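Local coordinates for Glyco_hydro_cc domain-containing protein (Cryptococcus neoformans, PDB 6UBC) that probably binds beta-1,3-glucan oligosaccharides, as an oligosaccharide-binding member of glycoside hydrolase family GH128 (subgroup VII), at residues 195-200 and 336-341. Sequence-based numbering, arbitrary orientation.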
loop_
_atom_site.group_PDB
_atom_site.type_symbol
_atom_site.label_atom_id
_atom_site.label_comp_id
_atom_site.label_asym_id
_atom_site.label_seq_id
_atom_site.Cartn_x
_atom_site.Cartn_y
_atom_site.Cartn_z
ATOM N N GLY A 195 6.603 13.254 10.021
ATOM C CA GLY A 195 5.879 13.050 8.771
ATOM C C GLY A 195 4.445 13.489 8.903
ATOM O O GLY A 195 3.911 13.428 9.990
ATOM N N SER A 196 3.892 13.936 7.811
ATOM C CA SER A 196 2.469 14.176 7.570
ATOM C C SER A 196 1.813 12.872 7.050
ATOM O O SER A 196 2.496 11.974 6.423
ATOM C CB SER A 196 2.337 15.316 6.656
ATOM O OG SER A 196 1.023 15.386 6.064
ATOM N N TYR A 197 0.507 12.801 7.205
ATOM C CA TYR A 197 -0.297 11.635 6.759
ATOM C C TYR A 197 -0.276 11.594 5.226
ATOM O O TYR A 197 -0.419 10.498 4.681
ATOM C CB TYR A 197 -1.693 11.692 7.352
ATOM C CG TYR A 197 -1.766 11.151 8.763
ATOM C CD1 TYR A 197 -0.630 10.909 9.521
ATOM C CD2 TYR A 197 -2.982 10.826 9.311
ATOM C CE1 TYR A 197 -0.721 10.396 10.816
ATOM C CE2 TYR A 197 -3.087 10.393 10.626
ATOM C CZ TYR A 197 -1.958 10.143 11.364
ATOM O OH TYR A 197 -2.063 9.659 12.645
ATOM N N THR A 198 -0.179 12.741 4.553
ATOM C CA THR A 198 0.150 12.819 3.117
ATOM C C THR A 198 1.620 13.185 2.975
ATOM O O THR A 198 1.972 14.351 3.186
ATOM C CB THR A 198 -0.756 13.820 2.422
ATOM O OG1 THR A 198 -2.104 13.389 2.544
ATOM C CG2 THR A 198 -0.442 13.954 0.943
ATOM N N PRO A 199 2.536 12.232 2.690
ATOM C CA PRO A 199 3.971 12.539 2.701
ATOM C C PRO A 199 4.327 13.688 1.753
ATOM O O PRO A 199 3.950 13.643 0.555
ATOM C CB PRO A 199 4.605 11.233 2.265
ATOM C CG PRO A 199 3.600 10.181 2.800
ATOM C CD PRO A 199 2.251 10.793 2.463
ATOM N N ASN A 200 4.967 14.712 2.305
ATOM C CA ASN A 200 5.494 15.831 1.484
ATOM C C ASN A 200 4.335 16.551 0.782
ATOM O O ASN A 200 4.568 17.294 -0.199
ATOM C CB ASN A 200 6.516 15.304 0.505
ATOM C CG ASN A 200 7.664 14.676 1.252
ATOM O OD1 ASN A 200 8.333 15.371 1.995
ATOM N ND2 ASN A 200 7.906 13.379 1.093
ATOM N N TRP A 336 -3.311 0.942 14.738
ATOM C CA TRP A 336 -2.651 1.636 13.627
ATOM C C TRP A 336 -3.137 3.089 13.568
ATOM O O TRP A 336 -4.240 3.391 14.132
ATOM C CB TRP A 336 -2.891 0.904 12.325
ATOM C CG TRP A 336 -4.333 0.753 11.930
ATOM C CD1 TRP A 336 -5.046 1.637 11.182
ATOM C CD2 TRP A 336 -5.161 -0.392 12.110
ATOM N NE1 TRP A 336 -6.271 1.133 10.920
ATOM C CE2 TRP A 336 -6.365 -0.131 11.449
ATOM C CE3 TRP A 336 -5.001 -1.622 12.729
ATOM C CZ2 TRP A 336 -7.411 -1.033 11.454
ATOM C CZ3 TRP A 336 -6.051 -2.514 12.738
ATOM C CH2 TRP A 336 -7.251 -2.205 12.125
ATOM N N ASP A 337 -2.376 3.917 12.851
ATOM C CA ASP A 337 -2.765 5.326 12.579
ATOM C C ASP A 337 -3.572 5.406 11.283
ATOM O O ASP A 337 -4.485 6.225 11.191
ATOM C CB ASP A 337 -1.517 6.189 12.513
ATOM C CG ASP A 337 -0.720 6.175 13.772
ATOM O OD1 ASP A 337 -1.302 6.484 14.774
ATOM O OD2 ASP A 337 0.466 5.884 13.729
ATOM N N ILE A 338 -3.170 4.598 10.296
ATOM C CA ILE A 338 -3.633 4.669 8.880
ATOM C C ILE A 338 -4.081 3.278 8.420
ATOM O O ILE A 338 -3.317 2.341 8.585
ATOM C CB ILE A 338 -2.561 5.301 7.982
ATOM C CG1 ILE A 338 -2.347 6.777 8.359
ATOM C CG2 ILE A 338 -2.915 5.130 6.516
ATOM C CD1 ILE A 338 -1.207 7.389 7.657
ATOM N N THR A 339 -5.310 3.193 7.915
ATOM C CA THR A 339 -5.922 1.937 7.432
ATOM C C THR A 339 -5.377 1.735 6.009
ATOM O O THR A 339 -5.446 2.643 5.182
ATOM C CB THR A 339 -7.445 1.952 7.456
ATOM O OG1 THR A 339 -7.856 2.367 8.760
ATOM C CG2 THR A 339 -8.015 0.587 7.140
ATOM N N ASN A 340 -4.838 0.545 5.779
ATOM C CA ASN A 340 -4.140 0.158 4.544
ATOM C C ASN A 340 -5.110 -0.579 3.647
ATOM O O ASN A 340 -5.567 -1.688 4.078
ATOM C CB ASN A 340 -2.972 -0.762 4.911
ATOM C CG ASN A 340 -2.089 -1.166 3.754
ATOM O OD1 ASN A 340 -2.424 -0.911 2.607
ATOM N ND2 ASN A 340 -0.957 -1.825 4.069
ATOM N N LEU A 341 -5.330 -0.102 2.425
ATOM C CA LEU A 341 -6.171 -0.806 1.445
ATOM C C LEU A 341 -5.321 -1.276 0.256
ATOM O O LEU A 341 -4.405 -0.535 -0.205
ATOM C CB LEU A 341 -7.269 0.126 0.909
ATOM C CG LEU A 341 -8.541 0.198 1.751
ATOM C CD1 LEU A 341 -8.253 0.607 3.171
ATOM C CD2 LEU A 341 -9.580 1.150 1.089
HETATM O O HOH W 1 -5.096 8.189 12.880
#
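Ile-338 sets its terminal methyl CD1 over one face of the Tyr-197 ring, 4.1 Å from the ring centroid and 17° off the normal, a CH-pi contact. The methyl is displaced toward the rim at the backbone end of the ring, lying 4.0 Å from Tyr-197 CG. With chi2 at 172°, CD1 is anti to CA and extends away from the backbone to meet the ring, and the two side chains run antiparallel alongside one another. Farther along the ring, Tyr-197 OH passes 3.5 Å from Asp-337 CB, an oblique van der Waals approach. Here the aspartate side chain stands roughly perpendicular to the tyrosine's, with ring and carboxylate planes 33° apart. The contact lies in a TIM-barrel-like glycosyl hydrolase core, where the loop before strand 204-207 meets the chain entering strand 339-345, beside strand 307-309. The Asp-337 carboxylate is held from outside the contact: OD1 by a salt bridge to Lys-302, OD2 by Leu-308 N. A water gives a 2.7 Å hydrogen bond to Asp-337 O and is linked weakly to Tyr-197 OH. Ile-307 and Pro-365 also touch the Tyr-197 side chain, while Ile-338 packs on Ile-307, Ile-309 and Trp-367. At the root of the tyrosine, an ST turn bends the chain, Ser-196 OG accepting from Thr-198 N at 3.3 Å, and Tyr-197 O accepts from Trp-367 NE1.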